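PDB 5FX8: manganese lipoxygenase, which oxidises linoleic and alpha-linolenic acids with a manganese centre, giving 11S- and 13R-hydroperoxy fatty acids, the 11S product of linoleate being converted to the 13R one. Local coordinates for residues A[262-265]-A[270-273]; A[251-254]-A[258-261]; A[409-414]-A[566-571]; A[47-52]-A[417-422]. All coordinates share one frame; numbering follows the deposited sequence.

Contact 1 (A[262-265]-A[270-273]); sequences YTPL and DWLL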
# COMPACT_ATOMS: atom_id res chain seq x y z
N TYR A 262 21.10 -27.25 -0.63
CA TYR A 262 20.95 -27.25 -2.08
C TYR A 262 21.89 -26.25 -2.75
O TYR A 262 22.40 -25.31 -2.14
CB TYR A 262 19.51 -26.92 -2.47
CG TYR A 262 18.48 -27.87 -1.94
CD1 TYR A 262 17.94 -27.72 -0.68
CD2 TYR A 262 18.01 -28.90 -2.74
CE1 TYR A 262 17.01 -28.57 -0.22
CE2 TYR A 262 17.08 -29.74 -2.29
CZ TYR A 262 16.58 -29.58 -1.03
OH TYR A 262 15.63 -30.44 -0.57
N THR A 263 22.07 -26.45 -4.05
CA THR A 263 23.00 -25.66 -4.83
C THR A 263 22.41 -25.59 -6.23
O THR A 263 21.58 -26.43 -6.57
CB THR A 263 24.40 -26.31 -4.82
OG1 THR A 263 25.07 -26.00 -3.60
CG2 THR A 263 25.24 -25.86 -5.92
N PRO A 264 22.77 -24.58 -7.04
CA PRO A 264 22.39 -24.64 -8.46
C PRO A 264 22.95 -25.85 -9.20
O PRO A 264 22.63 -26.03 -10.37
CB PRO A 264 22.96 -23.34 -9.02
CG PRO A 264 23.02 -22.43 -7.88
CD PRO A 264 23.25 -23.25 -6.65
N LEU A 265 23.77 -26.68 -8.57
CA LEU A 265 24.25 -27.92 -9.17
C LEU A 265 23.40 -29.14 -8.80
O LEU A 265 23.64 -30.22 -9.34
CB LEU A 265 25.71 -28.19 -8.76
CG LEU A 265 26.72 -27.18 -9.28
CD1 LEU A 265 28.10 -27.67 -8.95
CD2 LEU A 265 26.55 -26.97 -10.78
N ASP A 270 15.07 -29.75 -7.59
CA ASP A 270 15.50 -29.54 -6.22
C ASP A 270 15.95 -28.11 -6.00
O ASP A 270 15.61 -27.48 -5.00
CB ASP A 270 16.62 -30.50 -5.84
CG ASP A 270 16.13 -31.91 -5.64
OD1 ASP A 270 14.91 -32.13 -5.56
OD2 ASP A 270 16.99 -32.81 -5.55
N TRP A 271 16.75 -27.57 -6.93
CA TRP A 271 17.23 -26.21 -6.74
C TRP A 271 16.09 -25.23 -6.85
O TRP A 271 15.99 -24.29 -6.05
CB TRP A 271 18.32 -25.86 -7.75
CG TRP A 271 18.70 -24.41 -7.76
CD1 TRP A 271 18.52 -23.55 -8.78
CD2 TRP A 271 19.30 -23.64 -6.70
NE1 TRP A 271 18.98 -22.29 -8.45
CE2 TRP A 271 19.46 -22.32 -7.17
CE3 TRP A 271 19.71 -23.94 -5.39
CZ2 TRP A 271 20.01 -21.31 -6.41
CZ3 TRP A 271 20.28 -22.93 -4.63
CH2 TRP A 271 20.42 -21.63 -5.14
N LEU A 272 15.21 -25.45 -7.82
CA LEU A 272 14.06 -24.56 -7.94
C LEU A 272 13.22 -24.59 -6.67
O LEU A 272 12.80 -23.54 -6.18
CB LEU A 272 13.24 -24.95 -9.16
CG LEU A 272 11.94 -24.18 -9.37
CD1 LEU A 272 12.16 -22.71 -9.44
CD2 LEU A 272 11.29 -24.63 -10.63
N LEU A 273 13.04 -25.77 -6.08
CA LEU A 273 12.24 -25.87 -4.86
C LEU A 273 12.95 -25.23 -3.68
O LEU A 273 12.30 -24.73 -2.77
CB LEU A 273 11.93 -27.33 -4.53
CG LEU A 273 10.96 -27.52 -3.36
CD1 LEU A 273 9.66 -26.83 -3.67
CD2 LEU A 273 10.71 -28.96 -3.14

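Contact 2 (A[251-254]-A[258-261]); sequences AIKT and VDLT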
# COMPACT_ATOMS: atom_id res chain seq x y z
N ALA A 251 24.33 -21.32 -2.11
CA ALA A 251 23.72 -22.48 -1.49
C ALA A 251 22.51 -22.06 -0.67
O ALA A 251 22.36 -20.89 -0.30
CB ALA A 251 24.73 -23.22 -0.61
N ILE A 252 21.65 -23.03 -0.38
CA ILE A 252 20.48 -22.81 0.46
C ILE A 252 20.38 -23.98 1.42
O ILE A 252 20.35 -25.14 1.00
CB ILE A 252 19.19 -22.69 -0.38
CG1 ILE A 252 19.28 -21.47 -1.30
CG2 ILE A 252 17.97 -22.57 0.52
CD1 ILE A 252 18.09 -21.30 -2.23
N LYS A 253 20.33 -23.69 2.71
CA LYS A 253 20.21 -24.70 3.75
C LYS A 253 18.86 -24.54 4.45
O LYS A 253 18.57 -23.46 4.97
CB LYS A 253 21.35 -24.58 4.75
CG LYS A 253 21.58 -25.81 5.56
CD LYS A 253 22.47 -25.54 6.72
CE LYS A 253 22.77 -26.81 7.43
NZ LYS A 253 23.33 -26.49 8.74
N THR A 254 18.07 -25.61 4.51
CA THR A 254 16.69 -25.51 4.99
C THR A 254 16.60 -25.34 6.49
O THR A 254 15.63 -24.75 6.98
CB THR A 254 15.90 -26.75 4.65
OG1 THR A 254 16.33 -27.79 5.53
CG2 THR A 254 16.13 -27.16 3.22
N VAL A 258 15.66 -33.11 7.87
CA VAL A 258 16.98 -33.68 7.69
C VAL A 258 18.03 -32.63 7.36
O VAL A 258 19.22 -32.96 7.35
CB VAL A 258 16.91 -34.74 6.59
CG1 VAL A 258 15.85 -35.78 6.94
CG2 VAL A 258 16.61 -34.07 5.29
N ASP A 259 17.60 -31.40 7.06
CA ASP A 259 18.50 -30.25 6.98
C ASP A 259 19.38 -30.30 5.74
O ASP A 259 20.60 -30.23 5.82
CB ASP A 259 19.36 -30.18 8.25
CG ASP A 259 19.87 -28.82 8.53
OD1 ASP A 259 19.94 -28.03 7.58
OD2 ASP A 259 20.20 -28.54 9.69
N LEU A 260 18.77 -30.38 4.57
CA LEU A 260 19.57 -30.52 3.37
C LEU A 260 20.15 -29.17 2.94
O LEU A 260 19.66 -28.11 3.31
CB LEU A 260 18.73 -31.12 2.25
CG LEU A 260 18.14 -32.49 2.54
CD1 LEU A 260 17.40 -32.97 1.32
CD2 LEU A 260 19.24 -33.44 2.86
N THR A 261 21.19 -29.23 2.12
CA THR A 261 21.81 -28.05 1.53
C THR A 261 21.75 -28.19 0.02
O THR A 261 22.30 -29.13 -0.54
CB THR A 261 23.27 -27.89 1.99
OG1 THR A 261 23.34 -27.95 3.41
CG2 THR A 261 23.80 -26.56 1.56
O HOH W 1 15.81 -30.16 4.34

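Contact 3 (A[409-414]-A[566-571]); sequences RRFMQA and PGYAAA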
# COMPACT_ATOMS: atom_id res chain seq x y z
N ARG A 409 15.17 15.05 1.15
CA ARG A 409 16.07 15.75 2.05
C ARG A 409 16.23 17.17 1.60
O ARG A 409 16.20 18.09 2.42
CB ARG A 409 17.41 15.04 2.12
CG ARG A 409 18.32 15.72 3.08
CD ARG A 409 19.54 14.94 3.47
NE ARG A 409 20.21 15.68 4.53
CZ ARG A 409 20.11 15.42 5.82
NH1 ARG A 409 19.39 14.37 6.24
NH2 ARG A 409 20.75 16.19 6.70
N ARG A 410 16.35 17.39 0.30
CA ARG A 410 16.29 18.75 -0.20
C ARG A 410 15.06 19.47 0.33
O ARG A 410 15.16 20.57 0.88
CB ARG A 410 16.34 18.76 -1.71
CG ARG A 410 16.35 20.13 -2.30
CD ARG A 410 16.28 20.05 -3.80
NE ARG A 410 17.30 19.13 -4.33
CZ ARG A 410 18.55 19.50 -4.60
NH1 ARG A 410 18.94 20.76 -4.38
NH2 ARG A 410 19.42 18.61 -5.07
N PHE A 411 13.88 18.85 0.20
CA PHE A 411 12.69 19.52 0.72
C PHE A 411 12.81 19.78 2.21
O PHE A 411 12.46 20.86 2.68
CB PHE A 411 11.42 18.72 0.44
CG PHE A 411 10.22 19.30 1.11
CD1 PHE A 411 9.88 18.94 2.40
CD2 PHE A 411 9.45 20.22 0.46
CE1 PHE A 411 8.82 19.48 3.00
CE2 PHE A 411 8.37 20.76 1.06
CZ PHE A 411 8.06 20.40 2.34
N MET A 412 13.24 18.79 2.98
CA MET A 412 13.23 18.97 4.42
C MET A 412 14.21 20.04 4.82
O MET A 412 13.96 20.80 5.75
CB MET A 412 13.53 17.66 5.14
CG MET A 412 12.41 16.68 5.13
SD MET A 412 10.85 17.28 5.78
CE MET A 412 9.88 15.79 5.62
N GLN A 413 15.33 20.11 4.13
CA GLN A 413 16.31 21.16 4.39
C GLN A 413 15.72 22.52 4.12
O GLN A 413 15.84 23.44 4.94
CB GLN A 413 17.55 20.94 3.54
CG GLN A 413 18.68 21.87 3.91
CD GLN A 413 19.41 21.45 5.18
OE1 GLN A 413 20.03 20.39 5.21
NE2 GLN A 413 19.34 22.28 6.22
N ALA A 414 15.02 22.68 3.00
CA ALA A 414 14.41 23.97 2.76
C ALA A 414 13.29 24.25 3.75
O ALA A 414 13.08 25.40 4.12
CB ALA A 414 13.92 24.08 1.33
N PRO A 566 6.10 31.28 2.55
CA PRO A 566 6.52 31.15 1.15
C PRO A 566 7.58 30.10 0.90
O PRO A 566 7.53 29.39 -0.11
CB PRO A 566 7.05 32.56 0.82
CG PRO A 566 6.35 33.43 1.75
CD PRO A 566 6.21 32.67 3.02
N GLY A 567 8.57 30.02 1.80
CA GLY A 567 9.61 29.03 1.66
C GLY A 567 9.08 27.61 1.64
O GLY A 567 9.61 26.77 0.90
N TYR A 568 8.03 27.33 2.41
CA TYR A 568 7.42 26.01 2.35
C TYR A 568 6.90 25.72 0.94
O TYR A 568 7.12 24.62 0.41
CB TYR A 568 6.29 25.87 3.38
CG TYR A 568 5.67 24.50 3.39
CD1 TYR A 568 4.71 24.17 2.46
CD2 TYR A 568 6.07 23.52 4.30
CE1 TYR A 568 4.16 22.93 2.42
CE2 TYR A 568 5.52 22.27 4.27
CZ TYR A 568 4.56 21.99 3.32
OH TYR A 568 3.96 20.78 3.22
N ALA A 569 6.24 26.69 0.31
CA ALA A 569 5.63 26.43 -0.99
C ALA A 569 6.68 26.33 -2.09
O ALA A 569 6.50 25.57 -3.06
CB ALA A 569 4.60 27.49 -1.32
N ALA A 570 7.79 27.05 -1.95
CA ALA A 570 8.87 26.90 -2.91
C ALA A 570 9.54 25.54 -2.76
O ALA A 570 9.90 24.90 -3.76
CB ALA A 570 9.88 28.03 -2.74
N ALA A 571 9.73 25.07 -1.52
CA ALA A 571 10.30 23.74 -1.35
C ALA A 571 9.36 22.68 -1.89
O ALA A 571 9.79 21.69 -2.48
CB ALA A 571 10.66 23.46 0.11

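Contact 4 (A[47-52]-A[417-422]); sequences YTLPNN and DSTYGA. Unlike the reference sequence in segment 47-52: Asn52 (reference Lys).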
# COMPACT_ATOMS: atom_id res chain seq x y z
N TYR A 47 0.80 28.45 10.93
CA TYR A 47 1.77 27.64 11.66
C TYR A 47 2.96 28.51 12.05
O TYR A 47 3.56 29.16 11.19
CB TYR A 47 2.25 26.46 10.82
CG TYR A 47 1.24 25.38 10.59
CD1 TYR A 47 1.04 24.37 11.51
CD2 TYR A 47 0.49 25.37 9.44
CE1 TYR A 47 0.13 23.39 11.29
CE2 TYR A 47 -0.42 24.40 9.22
CZ TYR A 47 -0.60 23.41 10.14
OH TYR A 47 -1.52 22.42 9.90
N THR A 48 3.31 28.53 13.33
CA THR A 48 4.45 29.32 13.77
C THR A 48 5.23 28.57 14.85
O THR A 48 4.73 27.63 15.47
CB THR A 48 4.04 30.67 14.36
OG1 THR A 48 3.19 30.45 15.48
CG2 THR A 48 3.31 31.53 13.35
N LEU A 49 6.44 29.02 15.09
CA LEU A 49 7.25 28.57 16.20
C LEU A 49 6.76 29.18 17.51
O LEU A 49 6.09 30.21 17.50
CB LEU A 49 8.70 28.94 15.97
CG LEU A 49 9.41 28.15 14.88
CD1 LEU A 49 10.84 28.64 14.78
CD2 LEU A 49 9.35 26.68 15.18
N PRO A 50 7.05 28.55 18.65
CA PRO A 50 6.65 29.14 19.93
C PRO A 50 7.55 30.28 20.37
O PRO A 50 7.13 31.06 21.22
CB PRO A 50 6.76 27.97 20.90
CG PRO A 50 7.79 27.11 20.30
CD PRO A 50 7.57 27.19 18.83
N ASN A 51 8.74 30.38 19.79
CA ASN A 51 9.75 31.35 20.24
C ASN A 51 9.16 32.75 20.40
O ASN A 51 9.26 33.36 21.47
CB ASN A 51 10.92 31.35 19.26
CG ASN A 51 11.38 29.93 18.91
OD1 ASN A 51 10.56 29.02 18.78
ND2 ASN A 51 12.70 29.73 18.75
N ASN A 52 8.48 33.25 19.38
CA ASN A 52 8.01 34.63 19.48
C ASN A 52 6.51 34.76 19.35
O ASN A 52 6.00 35.64 18.65
CB ASN A 52 8.71 35.46 18.43
CG ASN A 52 10.15 35.53 18.70
OD1 ASN A 52 10.57 36.08 19.70
ND2 ASN A 52 10.92 34.96 17.83
N ASP A 417 15.03 25.33 7.07
CA ASP A 417 15.56 26.68 6.91
C ASP A 417 14.44 27.71 6.83
O ASP A 417 14.55 28.79 7.39
CB ASP A 417 16.45 26.76 5.67
CG ASP A 417 17.76 25.99 5.81
OD1 ASP A 417 18.26 25.74 6.93
OD2 ASP A 417 18.30 25.63 4.74
N SER A 418 13.33 27.38 6.18
CA SER A 418 12.23 28.34 6.12
C SER A 418 11.62 28.57 7.50
O SER A 418 11.21 29.69 7.82
CB SER A 418 11.18 27.85 5.12
OG SER A 418 9.91 28.46 5.35
N THR A 419 11.55 27.54 8.33
CA THR A 419 10.92 27.69 9.63
C THR A 419 11.80 28.42 10.63
O THR A 419 11.31 29.20 11.44
CB THR A 419 10.55 26.31 10.16
OG1 THR A 419 9.61 25.74 9.27
CG2 THR A 419 10.00 26.37 11.55
N TYR A 420 13.10 28.16 10.59
CA TYR A 420 14.02 28.67 11.58
C TYR A 420 14.92 29.78 11.08
O TYR A 420 15.63 30.39 11.88
CB TYR A 420 14.89 27.52 12.10
CG TYR A 420 14.10 26.52 12.88
CD1 TYR A 420 13.83 26.73 14.20
CD2 TYR A 420 13.63 25.35 12.28
CE1 TYR A 420 13.13 25.82 14.93
CE2 TYR A 420 12.91 24.44 12.99
CZ TYR A 420 12.66 24.68 14.32
OH TYR A 420 11.95 23.80 15.08
N GLY A 421 14.97 30.00 9.77
CA GLY A 421 15.55 31.17 9.15
C GLY A 421 17.04 31.39 9.23
O GLY A 421 17.46 32.43 9.76
N ALA A 422 17.87 30.48 8.72
CA ALA A 422 19.30 30.79 8.61
C ALA A 422 20.00 29.80 7.70
O ALA A 422 19.47 29.44 6.64
CB ALA A 422 20.00 30.83 9.98

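Contact 1 (A[262-265]-A[270-273])
Pro264 lies flat over one face of the Trp271 indole, and this CH-pi contact is the centre of the packing. Its CD atom stands 3.5 Å from the centroid of the six-membered ring of Trp271, only 9° off the ring normal, and CG of Pro264 comes equally near to CZ2 of Trp271. The same face also takes backbone: the Thr263 carbonyl carbon lies 3.3 Å from Trp271 CE3, towards the rim of the ring. The indole reaches this layer because CG of Trp271 is anti to the backbone N (chi1 170°), which swings the ring off the helix and under the Thr263-Pro264 peptide.

A second packing contact belongs to Tyr262. CD2 and CE2 of its ring rest on the first turn of the helix, Tyr262 CD2 3.6 Å from Asp270 O and Tyr262 CE2 3.7 Å from Asp270 CB; the phenol plane and the Asp270 carboxylate are turned 72° apart. CB of Tyr262 adds a looser touch on Trp271 CE3.

No hydrogen bond joins the two segments. The indole's polar atom, Trp271 NE1, is instead bonded to Asp161 OD1, while Lys508 makes a cation-pi contact with the Tyr262 ring. The chain thus leaves edge strand 261-262, turns, and folds back on the start of helix 268-305, with Trp271 also reaching Pro249 and Ile252 of strand 246-253 and Thr263 packing on helix 192-199.

Contact 2 (A[251-254]-A[258-261])
Asp259 comes first to touch the strand, through its carboxylate beside the Lys253 chain. With CG of Asp259 anti to its own nitrogen (chi1 -157°), OD1 lies 3.1 Å from Lys253 CE. The extended lysine runs past it, and the salt bridge from Lys253 NZ to Asp259 OD2 is long at 3.9 Å. OD1 also takes a weak hydrogen bond from Asn255 N inside the turn.

Leu260 supplies the one direct hydrogen bond between the segments: its carbonyl O accepts from Thr254 N at 3.2 Å, the N-H pointing almost straight at the oxygen (163°). Its own N gives a hydrogen bond to a water, which also lies 2.7 Å from Thr254 OG1, tying the two residues a second time.

Thr261 is the antiparallel, non-hydrogen-bonded partner of Lys253, with CA atoms 4.3 Å apart. Both side chains lie on one face of the sheet, where Thr261 OG1 sits 3.5 Å from Lys253 CG. In the backbone, Thr261 CA makes a CA-H...O contact of 3.3 Å with Ile252 O. The arrangement is a beta hairpin, its loop joining strand 246-253 to the short edge strand 261-262 of an antiparallel five-stranded sheet.

Contact 3 (A[409-414]-A[566-571])
Ala571 sits where the two helices come nearest, its methyl wedged between Phe411 and Ala414. CB of Ala571 is 3.5 Å from Ala414 CB, and the Phe411 ring comes in at the same level, its CD2 atom 3.3 Å from the Ala571 carbonyl O, which lies near the plane of the ring at its edge. The segment axes approach to 9.1 Å, with alanine methyls meeting at the interface.

Further along, Phe411 turns its edge to the face of Tyr568 in a T-shaped stack: the ring planes stand at 88° with centroids 5.5 Å apart, and Phe411 CZ reaches Tyr568 CE2. Tyr568 CG is anti to the backbone N (chi1 -178°), which carries the phenol along to meet that edge although its CB starts out away from the other helix. The phenol oxygen is held by a hydrogen bond to Phe555 O, and Phe555 also stacks on Phe411.

The alanine pair borders a looser, more exposed margin. Ala570 is exposed there, and Arg410 lies beyond contact, with weak, long ion pairs to Asp578 and to Glu259 of the zonadhesin chain. The segments run almost exactly antiparallel (172°), joining helix 396-420 to the start of helix 566-587, while Arg409 and Met412 turn to helix 460-481 and Tyr568 touches helix 558-563.

Contact 4 (A[47-52]-A[417-422])
Leu49 carries this contact by itself from the N-terminal segment, and each of its two methyls reaches both Thr419 and Tyr420. CG of Leu49 is anti to its carbonyl carbon (chi1 -71°), and the side chain points across at the end of the helix.

The apolar touches come first. CD2 of Leu49 lies 3.7 Å from Thr419 CG2, and CD1 of Leu49 is 3.6 Å from CD1 of Tyr420. The leucine crosses the tyrosine at about a right angle, its CD1 near CD1 and CE1 of the ring and its CD2 further out towards the hydroxyl. Thr419 CG2 stands over one face of that same ring, so leucine, threonine and tyrosine make one small cluster.

The polar side-chain ends of Thr419 and Tyr420 bond outside the contact. No hydrogen bond joins the segments, and CD1 of Leu49 approaches Thr419 O to 3.4 Å merely as packing. Thr419 OG1 bonds back to Phe415 O in its own helix, Tyr420 OH bonds to Asp433 OD2, and Asn51 ND2 gives a hydrogen bond to Ala429 O. Leu49 also touches His312 and Asp433.

At the helix end Gly421 takes a positive phi of 67°, and its N bonds to Asp417 O at 2.7 Å, closing the last turn. The arrangement is a loop near the N-terminus of the chain laid against the C-terminal turn of a long helix, ordinary structural packing at the margin of the helical lipoxygenase domain.

The four contacts fall into two distant pairs. Contacts 1 and 2 touch each other, with a probable hydrogen bond of 2.8 Å from Tyr262 N to Ile252 O, and follow one another along the chain through strand 261-262. Contacts 3 and 4 share helix 396-420, and their centres lie about 13 Å apart, on the other side of the chain's centre. Contacts 1 and 3 are buried and rest on rings, a proline over an indole in one and a T-shaped pair in the other. Contacts 2 and 4 are only partly buried: the first is largely polar and backbone-bonded, the second a small apolar patch. None lies at the manganese site.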